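Long-range contacts in putative NADPH-dependent oxidoreductase (Desulfitobacterium hafniense DCB-2, PDB 3DB2), which probably catalyses NAD(P)-dependent oxidation or reduction of a substrate not yet identified, as a member of the GFO/IDH/MocA family of two-domain dehydrogenases: residues Val74-His79 / Ile99-Asp104; Ala152-Glu157 / Gly183-Asp188; Gly169-Ala174 / Val211-Val216; Gly177-Leu182 / Leu231-Ala236. All coordinates share one frame; numbering follows the deposited sequence.

Contact 1: residues Val74-His79 / Ile99-Asp104; sequences VPNDKH and ISVSLD
Residues 74-79 and 99-104 are brought together where Asn76 and Ser100 place their CA atoms 5.1 Å apart, both in irregular chain. The bond across the contact belongs to His79, whose ND1 gives its proton to Ile99 O (2.9 Å, N-H...O 153°). The acceptor lies almost exactly in the imidazole plane, whereas the nitrogen stands well above the plane of the Ile99 carbonyl. At the other end of the same ring, NE2 makes a weak bond to Val74 O, 3.0 Å away. Histidine suits the place because its two nitrogens can bridge two backbone carbonyls, and this pairing probably helps to fix the ring's rotation. Asn76 CA sits over the centre of one ring face. Van der Waals packing completes the contact: Val101 CG1, beside its backbone N at a chi1 of -76°, lies 4.0 Å from Asn76 ND2 and also touches Asn76 CB, the two side chains crossing nearly at right angles. Ser100 OG bonds forward to Ser102 O. In the Rossmann domain these are the segments following strands 69-72 and 92-96, neighbours in the parallel sheet; His79 begins helix 79-88, Ser102, at the N-cap of helix 103-116, bonds weakly to His105 N, and Ile99 and Ser100 pack against helix 324-343.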
loop_
_atom_site.group_PDB
_atom_site.type_symbol
_atom_site.label_atom_id
_atom_site.label_comp_id
_atom_site.label_asym_id
_atom_site.label_seq_id
_atom_site.Cartn_x
_atom_site.Cartn_y
_atom_site.Cartn_z
ATOM N N VAL C 74 15.431 28.298 0.263
ATOM C CA VAL C 74 16.609 28.120 -0.579
ATOM C C VAL C 74 16.796 26.639 -0.880
ATOM O O VAL C 74 16.097 25.857 -0.213
ATOM C CB VAL C 74 17.844 28.681 0.132
ATOM C CG1 VAL C 74 17.632 30.126 0.562
ATOM C CG2 VAL C 74 18.166 27.794 1.337
ATOM N N PRO C 75 17.656 26.257 -1.808
ATOM C CA PRO C 75 17.840 24.832 -2.081
ATOM C C PRO C 75 18.293 23.998 -0.889
ATOM O O PRO C 75 19.061 24.486 -0.071
ATOM C CB PRO C 75 18.983 24.793 -3.112
ATOM C CG PRO C 75 19.052 26.157 -3.699
ATOM C CD PRO C 75 18.496 27.100 -2.685
ATOM N N ASN C 76 17.835 22.737 -0.824
ATOM C CA ASN C 76 18.069 21.905 0.345
ATOM C C ASN C 76 19.514 21.834 0.816
ATOM O O ASN C 76 19.736 21.607 2.014
ATOM C CB ASN C 76 17.622 20.437 0.110
ATOM C CG ASN C 76 16.103 20.476 -0.077
ATOM O OD1 ASN C 76 15.446 21.409 0.411
ATOM N ND2 ASN C 76 15.554 19.503 -0.797
ATOM N N ASP C 77 20.456 21.963 -0.091
ATOM C CA ASP C 77 21.872 21.807 0.243
ATOM C C ASP C 77 22.443 23.126 0.779
ATOM O O ASP C 77 23.550 23.185 1.324
ATOM C CB ASP C 77 22.667 21.272 -0.932
ATOM C CG ASP C 77 22.847 22.247 -2.071
ATOM O OD1 ASP C 77 21.823 22.842 -2.466
ATOM O OD2 ASP C 77 24.005 22.397 -2.539
ATOM N N LYS C 78 21.661 24.182 0.684
ATOM C CA LYS C 78 22.051 25.460 1.268
ATOM C C LYS C 78 21.348 25.758 2.572
ATOM O O LYS C 78 21.571 26.794 3.206
ATOM C CB LYS C 78 21.765 26.498 0.184
ATOM C CG LYS C 78 22.566 26.285 -1.099
ATOM C CD LYS C 78 24.013 25.920 -0.839
ATOM C CE LYS C 78 24.969 26.357 -1.931
ATOM N NZ LYS C 78 26.357 25.846 -1.696
ATOM N N HIS C 79 20.466 24.867 3.035
ATOM C CA HIS C 79 19.751 25.132 4.284
ATOM C C HIS C 79 20.703 25.334 5.453
ATOM O O HIS C 79 20.539 26.263 6.261
ATOM C CB HIS C 79 18.771 23.983 4.577
ATOM C CG HIS C 79 17.539 23.925 3.725
ATOM N ND1 HIS C 79 16.591 22.936 3.890
ATOM C CD2 HIS C 79 17.056 24.683 2.710
ATOM C CE1 HIS C 79 15.598 23.086 3.031
ATOM N NE2 HIS C 79 15.852 24.149 2.296
ATOM N N ILE C 99 14.708 19.176 6.184
ATOM C CA ILE C 99 15.693 19.976 6.908
ATOM C C ILE C 99 16.955 20.105 6.078
ATOM O O ILE C 99 17.549 21.190 5.991
ATOM C CB ILE C 99 15.961 19.360 8.279
ATOM C CG1 ILE C 99 17.077 20.090 9.027
ATOM C CG2 ILE C 99 16.307 17.886 8.224
ATOM C CD1 ILE C 99 17.048 19.785 10.517
ATOM N N SER C 100 17.354 19.024 5.419
ATOM C CA SER C 100 18.456 18.965 4.483
ATOM C C SER C 100 18.386 17.648 3.720
ATOM O O SER C 100 17.504 16.854 4.028
ATOM C CB SER C 100 19.788 19.035 5.241
ATOM O OG SER C 100 19.987 17.949 6.118
ATOM N N VAL C 101 19.273 17.386 2.780
ATOM C CA VAL C 101 19.332 16.034 2.212
ATOM C C VAL C 101 20.508 15.245 2.755
ATOM O O VAL C 101 20.591 14.015 2.560
ATOM C CB VAL C 101 19.314 16.089 0.678
ATOM C CG1 VAL C 101 17.874 16.388 0.277
ATOM C CG2 VAL C 101 20.257 17.119 0.083
ATOM N N SER C 102 21.457 15.860 3.477
ATOM C CA SER C 102 22.499 15.001 4.048
ATOM C C SER C 102 22.452 15.007 5.573
ATOM O O SER C 102 22.048 15.952 6.254
ATOM C CB SER C 102 23.878 15.425 3.566
ATOM O OG SER C 102 24.463 16.326 4.495
ATOM N N LEU C 103 22.882 13.900 6.179
ATOM C CA LEU C 103 22.855 13.822 7.639
ATOM C C LEU C 103 23.744 14.893 8.278
ATOM O O LEU C 103 23.393 15.487 9.292
ATOM C CB LEU C 103 23.289 12.417 8.059
ATOM C CG LEU C 103 23.213 12.097 9.552
ATOM C CD1 LEU C 103 21.790 12.186 10.082
ATOM C CD2 LEU C 103 23.765 10.711 9.855
ATOM N N ASP C 104 24.908 15.101 7.681
ATOM C CA ASP C 104 25.907 16.033 8.184
ATOM C C ASP C 104 25.284 17.408 8.419
ATOM O O ASP C 104 25.370 18.016 9.474
ATOM C CB ASP C 104 27.067 16.171 7.196
ATOM C CG ASP C 104 28.141 17.101 7.750
ATOM O OD1 ASP C 104 28.538 16.888 8.914
ATOM O OD2 ASP C 104 28.565 18.024 7.023
#

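Contact 2: residues Ala152-Glu157 / Gly183-Asp188; sequences AVFSNE and GVHQID
Gln186 and Phe154 lead the packing of helix 183-194 on strand 147-155, whose short segments run nearly antiparallel (161°) with their axes 8.2 Å apart. The close-packed part is the strand face toward the helix. There Ala152 CB lies 3.9 Å from Gln186 CD, its small methyl letting the amide lie close to the strand. Gln186 CG rests against Phe154 CB at 4.0 Å. The chain of Gln186 is bent at chi2, which brings the amide to the strand backbone, and NE2 donates to Val153 O at 3.1 Å and 150°. The oxygen lies near the amide plane, but the nitrogen approaches from above the Val153 carbonyl plane, as this carbonyl is met from the helix side of the sheet. Phe154 turns its CE2 edge toward the imidazole face of His185, reaching CD2 at 3.9 Å in an offset edge-to-face pair with planes 69° apart; Phe241 and Phe258 extend this aromatic cluster.

Contact between the segments lapses past Phe154: Ser155 no longer touches the helix segment, and the partly exposed Asn156 and Glu157 lead away from it. On the far side of the strand, Val153 packs on Glu151 of the second subunit.

Chemically, the buried amide of Gln186 is held at both ends, since OE1 accepts from Asn189 ND2 while NE2 binds the strand. This is consistent with the amide lying this way round, and lets a polar side chain fit between helix and sheet in an otherwise mainly apolar and aromatic setting.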
loop_
_atom_site.group_PDB
_atom_site.type_symbol
_atom_site.label_atom_id
_atom_site.label_comp_id
_atom_site.label_asym_id
_atom_site.label_seq_id
_atom_site.Cartn_x
_atom_site.Cartn_y
_atom_site.Cartn_z
ATOM N N ALA C 152 0.416 4.811 2.920
ATOM C CA ALA C 152 0.507 6.200 2.487
ATOM C C ALA C 152 1.056 6.220 1.065
ATOM O O ALA C 152 1.912 5.381 0.750
ATOM C CB ALA C 152 1.402 7.003 3.410
ATOM N N VAL C 153 0.568 7.120 0.223
ATOM C CA VAL C 153 1.064 7.171 -1.150
ATOM C C VAL C 153 1.242 8.639 -1.533
ATOM O O VAL C 153 0.374 9.437 -1.194
ATOM C CB VAL C 153 0.105 6.521 -2.153
ATOM C CG1 VAL C 153 0.556 6.707 -3.598
ATOM C CG2 VAL C 153 -0.048 5.035 -1.836
ATOM N N PHE C 154 2.327 8.953 -2.222
ATOM C CA PHE C 154 2.452 10.309 -2.782
ATOM C C PHE C 154 3.158 10.080 -4.147
ATOM O O PHE C 154 4.273 9.613 -4.230
ATOM C CB PHE C 154 3.148 11.274 -1.880
ATOM C CG PHE C 154 2.982 12.763 -2.227
ATOM C CD1 PHE C 154 2.383 13.186 -3.385
ATOM C CD2 PHE C 154 3.471 13.714 -1.330
ATOM C CE1 PHE C 154 2.222 14.532 -3.721
ATOM C CE2 PHE C 154 3.331 15.057 -1.635
ATOM C CZ PHE C 154 2.734 15.453 -2.821
ATOM N N SER C 155 2.418 10.400 -5.200
ATOM C CA SER C 155 2.902 10.213 -6.553
ATOM C C SER C 155 2.453 11.341 -7.488
ATOM O O SER C 155 1.455 12.040 -7.269
ATOM C CB SER C 155 2.404 8.904 -7.158
ATOM O OG SER C 155 1.021 8.986 -7.465
ATOM N N ASN C 156 3.209 11.475 -8.560
ATOM C CA ASN C 156 2.878 12.355 -9.685
ATOM C C ASN C 156 3.749 11.932 -10.865
ATOM O O ASN C 156 4.554 10.996 -10.793
ATOM C CB ASN C 156 3.008 13.806 -9.278
ATOM C CG ASN C 156 4.427 14.271 -9.058
ATOM O OD1 ASN C 156 5.409 13.792 -9.606
ATOM N ND2 ASN C 156 4.473 15.272 -8.194
ATOM N N GLU C 157 3.568 12.602 -11.996
ATOM C CA GLU C 157 4.178 12.121 -13.235
ATOM C C GLU C 157 5.485 12.831 -13.517
ATOM O O GLU C 157 5.977 12.798 -14.659
ATOM C CB GLU C 157 3.110 12.349 -14.311
ATOM C CG GLU C 157 3.023 13.815 -14.646
ATOM C CD GLU C 157 2.023 14.642 -13.869
ATOM O OE1 GLU C 157 1.644 14.296 -12.729
ATOM O OE2 GLU C 157 1.612 15.687 -14.440
ATOM N N GLY C 183 8.021 11.917 -0.514
ATOM C CA GLY C 183 7.917 11.034 0.628
ATOM C C GLY C 183 8.080 11.724 1.963
ATOM O O GLY C 183 7.526 11.276 2.964
ATOM N N VAL C 184 8.883 12.808 2.034
ATOM C CA VAL C 184 9.131 13.377 3.369
ATOM C C VAL C 184 7.860 13.906 3.992
ATOM O O VAL C 184 7.672 13.957 5.208
ATOM C CB VAL C 184 10.199 14.483 3.227
ATOM C CG1 VAL C 184 10.261 15.373 4.458
ATOM C CG2 VAL C 184 11.547 13.821 2.985
ATOM N N HIS C 185 6.913 14.324 3.132
ATOM C CA HIS C 185 5.598 14.762 3.598
ATOM C C HIS C 185 4.875 13.625 4.327
ATOM O O HIS C 185 4.417 13.791 5.464
ATOM C CB HIS C 185 4.698 15.200 2.462
ATOM C CG HIS C 185 5.024 16.476 1.769
ATOM N ND1 HIS C 185 4.450 17.680 2.110
ATOM C CD2 HIS C 185 5.864 16.723 0.739
ATOM C CE1 HIS C 185 4.927 18.612 1.315
ATOM N NE2 HIS C 185 5.779 18.062 0.473
ATOM N N GLN C 186 4.823 12.487 3.626
ATOM C CA GLN C 186 4.149 11.312 4.217
ATOM C C GLN C 186 4.931 10.690 5.352
ATOM O O GLN C 186 4.327 10.225 6.343
ATOM C CB GLN C 186 3.825 10.277 3.127
ATOM C CG GLN C 186 2.799 10.817 2.127
ATOM C CD GLN C 186 1.373 10.817 2.643
ATOM O OE1 GLN C 186 1.048 11.070 3.804
ATOM N NE2 GLN C 186 0.469 10.558 1.716
ATOM N N ILE C 187 6.267 10.674 5.292
ATOM C CA ILE C 187 7.066 10.273 6.437
ATOM C C ILE C 187 6.770 11.093 7.679
ATOM O O ILE C 187 6.619 10.577 8.809
ATOM C CB ILE C 187 8.569 10.330 6.093
ATOM C CG1 ILE C 187 8.845 9.302 4.974
ATOM C CG2 ILE C 187 9.440 10.138 7.315
ATOM C CD1 ILE C 187 10.243 9.420 4.426
ATOM N N ASP C 188 6.641 12.402 7.526
ATOM C CA ASP C 188 6.250 13.251 8.651
ATOM C C ASP C 188 4.819 12.911 9.073
ATOM O O ASP C 188 4.613 12.782 10.296
ATOM C CB ASP C 188 6.382 14.731 8.323
ATOM C CG ASP C 188 6.126 15.531 9.600
ATOM O OD1 ASP C 188 6.991 15.490 10.511
ATOM O OD2 ASP C 188 5.054 16.157 9.654
#

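Contact 3: residues Gly169-Ala174 / Val211-Val216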
loop_
_atom_site.group_PDB
_atom_site.type_symbol
_atom_site.label_atom_id
_atom_site.label_comp_id
_atom_site.label_asym_id
_atom_site.label_seq_id
_atom_site.Cartn_x
_atom_site.Cartn_y
_atom_site.Cartn_z
ATOM N N GLY C 169 16.986 14.355 -11.044
ATOM C CA GLY C 169 17.550 13.111 -11.531
ATOM C C GLY C 169 18.893 12.756 -10.939
ATOM O O GLY C 169 19.507 11.742 -11.276
ATOM N N GLU C 170 19.415 13.569 -10.014
ATOM C CA GLU C 170 20.705 13.309 -9.408
ATOM C C GLU C 170 20.487 12.824 -7.980
ATOM O O GLU C 170 19.917 13.521 -7.145
ATOM C CB GLU C 170 21.643 14.520 -9.355
ATOM C CG GLU C 170 22.613 14.419 -8.181
ATOM C CD GLU C 170 23.800 13.503 -8.394
ATOM O OE1 GLU C 170 24.250 13.335 -9.548
ATOM O OE2 GLU C 170 24.311 12.941 -7.394
ATOM N N PRO C 171 20.921 11.614 -7.676
ATOM C CA PRO C 171 20.731 11.089 -6.312
ATOM C C PRO C 171 21.183 11.987 -5.176
ATOM O O PRO C 171 20.503 12.162 -4.158
ATOM C CB PRO C 171 21.620 9.831 -6.337
ATOM C CG PRO C 171 21.556 9.387 -7.767
ATOM C CD PRO C 171 21.588 10.651 -8.575
ATOM N N ALA C 172 22.355 12.603 -5.272
ATOM C CA ALA C 172 22.836 13.434 -4.171
ATOM C C ALA C 172 21.880 14.562 -3.816
ATOM O O ALA C 172 21.739 14.999 -2.671
ATOM C CB ALA C 172 24.194 14.050 -4.515
ATOM N N THR C 173 21.148 15.097 -4.798
ATOM C CA THR C 173 20.265 16.227 -4.521
ATOM C C THR C 173 18.847 15.790 -4.181
ATOM O O THR C 173 18.080 16.485 -3.506
ATOM C CB THR C 173 20.361 17.114 -5.781
ATOM O OG1 THR C 173 19.984 16.387 -6.951
ATOM C CG2 THR C 173 21.826 17.486 -5.994
ATOM N N ALA C 174 18.462 14.617 -4.694
ATOM C CA ALA C 174 17.127 14.086 -4.460
ATOM C C ALA C 174 17.211 12.603 -4.118
ATOM O O ALA C 174 16.915 11.699 -4.888
ATOM C CB ALA C 174 16.259 14.362 -5.680
ATOM N N VAL C 211 16.085 9.896 -16.503
ATOM C CA VAL C 211 17.056 10.294 -15.493
ATOM C C VAL C 211 17.674 9.067 -14.817
ATOM O O VAL C 211 17.113 7.973 -14.955
ATOM C CB VAL C 211 16.477 11.197 -14.400
ATOM C CG1 VAL C 211 16.127 12.565 -14.961
ATOM C CG2 VAL C 211 15.251 10.544 -13.757
ATOM N N GLU C 212 18.795 9.286 -14.130
ATOM C CA GLU C 212 19.536 8.195 -13.506
ATOM C C GLU C 212 19.014 7.910 -12.095
ATOM O O GLU C 212 19.387 6.946 -11.423
ATOM C CB GLU C 212 21.025 8.500 -13.413
ATOM C CG GLU C 212 21.398 9.547 -12.381
ATOM C CD GLU C 212 21.534 10.928 -13.013
ATOM O OE1 GLU C 212 20.599 11.334 -13.754
ATOM O OE2 GLU C 212 22.559 11.606 -12.765
ATOM N N ASN C 213 18.132 8.766 -11.580
ATOM C CA ASN C 213 17.685 8.521 -10.205
ATOM C C ASN C 213 16.553 7.491 -10.124
ATOM O O ASN C 213 15.859 7.185 -11.101
ATOM C CB ASN C 213 17.233 9.840 -9.609
ATOM C CG ASN C 213 17.469 9.949 -8.117
ATOM O OD1 ASN C 213 17.909 9.012 -7.461
ATOM N ND2 ASN C 213 17.178 11.144 -7.626
ATOM N N ILE C 214 16.376 6.963 -8.916
ATOM C CA ILE C 214 15.142 6.200 -8.601
ATOM C C ILE C 214 13.945 7.042 -8.933
ATOM O O ILE C 214 13.966 8.263 -8.638
ATOM C CB ILE C 214 15.197 5.803 -7.103
ATOM C CG1 ILE C 214 16.199 4.676 -6.851
ATOM C CG2 ILE C 214 13.802 5.494 -6.595
ATOM C CD1 ILE C 214 16.584 4.414 -5.412
ATOM N N THR C 215 12.886 6.515 -9.532
ATOM C CA THR C 215 11.633 7.240 -9.662
ATOM C C THR C 215 10.411 6.531 -9.074
ATOM O O THR C 215 9.332 7.136 -9.118
ATOM C CB THR C 215 11.291 7.570 -11.124
ATOM O OG1 THR C 215 11.176 6.455 -11.987
ATOM C CG2 THR C 215 12.447 8.385 -11.736
ATOM N N VAL C 216 10.626 5.315 -8.572
ATOM C CA VAL C 216 9.547 4.487 -8.021
ATOM C C VAL C 216 10.085 3.735 -6.810
ATOM O O VAL C 216 11.096 3.039 -6.931
ATOM C CB VAL C 216 9.005 3.483 -9.047
ATOM C CG1 VAL C 216 7.983 2.536 -8.409
ATOM C CG2 VAL C 216 8.378 4.160 -10.256
#
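With a chi1 of -148° and a chi2 near zero, Asn213 directs its amide at the turn formed by residues 169-174, and ND2 donates to Ala174 O (2.8 Å, 159°). That oxygen is close to the amide plane, and ND2 also bonds to Arg168 O, so a side chain able to give two protons fastens two backbone carbonyls of the opposing loop. Asn213 OD1 lies beside the proline ring, 3.7 Å from Pro171 CG, the two side chains lying alongside with opposite headings. The joined parts are the loop leading to helix 178-181 and the loop between strands 197-205 and 216-223 of the C-terminal domain; Thr215 and Val216 both face Lys205 there, forming a classic beta bulge. Gly169 CA lies 3.6 Å from Val211 CB, a close fit suited to glycine, since a side chain here would collide with the valine. The first loop is itself tightened by Glu170 O, which accepts from Thr173 N and Ala174 N. At the partly exposed margin the carboxylates of Glu170 and Glu212 come near one another, but their placing is doubtful: Glu170 has two conformers and Glu212 CD sits too close to Gly169 O.

Contact 4: residues Gly177-Leu182 / Leu231-Ala236; sequences GPLTQL and LGTNWA
CH-pi packing over one face of the Trp235 indole dominates the meeting of residues 177-182 with 231-236. Pro178 CB lies 3.5 Å from the centroid of the five-membered ring, only 2° off its normal, while Pro178 CD lies 3.4 Å from Trp235 CE3. The rigid proline ring, with its polarised C-H bonds, suits an indole face. Gly177 adds its carbonyl carbon over the same face, 3.6 Å from Trp235 CZ3; its positive phi (64°) is readily adopted by a residue lacking a CB. Gln181 brings its CG to the indole edge at CZ2.

Other apolar contacts flank it. Leu182 CD1 lies 4.0 Å from Trp235 CD1, and Leu179, with CG anti to its backbone N (chi1 -165°), extends CD1 to 4.1 Å from Leu231 CD2. Thr233 CB packs on Pro178 CB.

Polar groups find partners other than across the contact: Thr233 OG1 pairs with Asn217 ND2, and Asn234 OD1 accepts from Ala236 N (2.8 Å) in an Asx turn ending the strand, its ND2 bonding to Ser148 of the second subunit. Helix 178-181 thus lies on strand 228-234, which itself runs between strands 147-155 and 216-223 in the mixed sheet, with helix 324-343 against Leu179.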
loop_
_atom_site.group_PDB
_atom_site.type_symbol
_atom_site.label_atom_id
_atom_site.label_comp_id
_atom_site.label_asym_id
_atom_site.label_seq_id
_atom_site.Cartn_x
_atom_site.Cartn_y
_atom_site.Cartn_z
ATOM N N GLY C 177 14.812 9.788 -5.195
ATOM C CA GLY C 177 13.916 10.436 -6.143
ATOM C C GLY C 177 12.701 11.052 -5.473
ATOM O O GLY C 177 12.853 11.972 -4.659
ATOM N N PRO C 178 11.506 10.565 -5.789
ATOM C CA PRO C 178 10.301 11.089 -5.152
ATOM C C PRO C 178 10.321 10.823 -3.650
ATOM O O PRO C 178 9.578 11.472 -2.892
ATOM C CB PRO C 178 9.158 10.370 -5.881
ATOM C CG PRO C 178 9.786 9.080 -6.340
ATOM C CD PRO C 178 11.182 9.485 -6.745
ATOM N N LEU C 179 11.148 9.898 -3.183
ATOM C CA LEU C 179 11.143 9.645 -1.725
ATOM C C LEU C 179 11.452 10.891 -0.913
ATOM O O LEU C 179 10.864 11.151 0.146
ATOM C CB LEU C 179 12.179 8.580 -1.431
ATOM C CG LEU C 179 12.189 7.865 -0.095
ATOM C CD1 LEU C 179 10.769 7.521 0.328
ATOM C CD2 LEU C 179 13.101 6.655 -0.211
ATOM N N THR C 180 12.398 11.708 -1.411
ATOM C CA THR C 180 12.664 12.988 -0.746
ATOM C C THR C 180 11.582 14.018 -0.997
ATOM O O THR C 180 10.942 14.502 -0.062
ATOM C CB THR C 180 14.022 13.549 -1.222
ATOM O OG1 THR C 180 15.089 12.708 -0.760
ATOM C CG2 THR C 180 14.259 14.914 -0.618
ATOM N N GLN C 181 11.336 14.379 -2.246
ATOM C CA GLN C 181 10.470 15.481 -2.617
ATOM C C GLN C 181 9.023 15.248 -2.183
ATOM O O GLN C 181 8.351 16.191 -1.760
ATOM C CB GLN C 181 10.455 15.722 -4.132
ATOM C CG GLN C 181 11.620 16.427 -4.759
ATOM C CD GLN C 181 12.606 17.012 -3.762
ATOM O OE1 GLN C 181 12.483 18.162 -3.333
ATOM N NE2 GLN C 181 13.599 16.189 -3.412
ATOM N N LEU C 182 8.564 14.007 -2.336
ATOM C CA LEU C 182 7.186 13.640 -2.037
ATOM C C LEU C 182 7.165 12.893 -0.708
ATOM O O LEU C 182 6.358 13.193 0.171
ATOM C CB LEU C 182 6.558 12.771 -3.133
ATOM C CG LEU C 182 6.556 13.316 -4.561
ATOM C CD1 LEU C 182 5.713 12.440 -5.496
ATOM C CD2 LEU C 182 6.053 14.748 -4.579
ATOM N N LEU C 231 4.831 2.919 2.476
ATOM C CA LEU C 231 4.875 4.190 1.769
ATOM C C LEU C 231 5.239 3.955 0.306
ATOM O O LEU C 231 6.314 3.432 0.046
ATOM C CB LEU C 231 5.877 5.127 2.424
ATOM C CG LEU C 231 6.192 6.417 1.653
ATOM C CD1 LEU C 231 4.948 7.266 1.466
ATOM C CD2 LEU C 231 7.242 7.211 2.401
ATOM N N GLY C 232 4.377 4.339 -0.613
ATOM C CA GLY C 232 4.663 4.292 -2.043
ATOM C C GLY C 232 4.932 5.700 -2.531
ATOM O O GLY C 232 4.175 6.614 -2.219
ATOM N N THR C 233 6.042 5.870 -3.242
ATOM C CA THR C 233 6.422 7.168 -3.825
ATOM C C THR C 233 6.744 6.902 -5.292
ATOM O O THR C 233 7.496 5.977 -5.604
ATOM C CB THR C 233 7.603 7.843 -3.122
ATOM O OG1 THR C 233 8.669 6.913 -2.917
ATOM C CG2 THR C 233 7.169 8.367 -1.758
ATOM N N ASN C 234 6.151 7.632 -6.217
ATOM C CA ASN C 234 6.189 7.237 -7.615
ATOM C C ASN C 234 6.217 8.491 -8.477
ATOM O O ASN C 234 5.402 9.379 -8.196
ATOM C CB ASN C 234 4.944 6.353 -7.795
ATOM C CG ASN C 234 4.942 5.610 -9.111
ATOM O OD1 ASN C 234 5.268 6.269 -10.092
ATOM N ND2 ASN C 234 4.579 4.322 -9.093
ATOM N N TRP C 235 7.119 8.551 -9.440
ATOM C CA TRP C 235 7.228 9.735 -10.310
ATOM C C TRP C 235 6.799 9.396 -11.727
ATOM O O TRP C 235 7.165 10.076 -12.673
ATOM C CB TRP C 235 8.654 10.312 -10.270
ATOM C CG TRP C 235 8.838 11.524 -9.406
ATOM C CD1 TRP C 235 7.884 12.321 -8.825
ATOM C CD2 TRP C 235 10.097 12.106 -9.008
ATOM N NE1 TRP C 235 8.448 13.317 -8.115
ATOM C CE2 TRP C 235 9.817 13.227 -8.202
ATOM C CE3 TRP C 235 11.446 11.819 -9.237
ATOM C CZ2 TRP C 235 10.783 14.050 -7.627
ATOM C CZ3 TRP C 235 12.398 12.639 -8.662
ATOM C CH2 TRP C 235 12.090 13.742 -7.865
ATOM N N ALA C 236 6.048 8.307 -11.863
ATOM C CA ALA C 236 5.727 7.707 -13.155
ATOM C C ALA C 236 4.245 7.494 -13.380
ATOM O O ALA C 236 3.903 6.609 -14.178
ATOM C CB ALA C 236 6.479 6.371 -13.228
#

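In the fold
From the N terminus, contact 1 closes first, linking two segments of the Rossmann domain across helix 79-88 and strand 92-96, before any other contact opens. The remaining three interleave in the C-terminal domain: 152-157, 169-174 and 177-182 come in turn, then 183-188, 211-216 and 231-236, so every pair among contacts 2, 3 and 4 crosses. Contacts 2 and 4, with centres 6 Å apart, lay consecutive helices on neighbouring strands of one mixed sheet. Contact 3 joins two loops beside contact 4, to which it is tied by a probable hydrogen bond from Trp235 N to Thr215 O. Val101 of contact 1 touches contacts 3 and 4, joining the two domains.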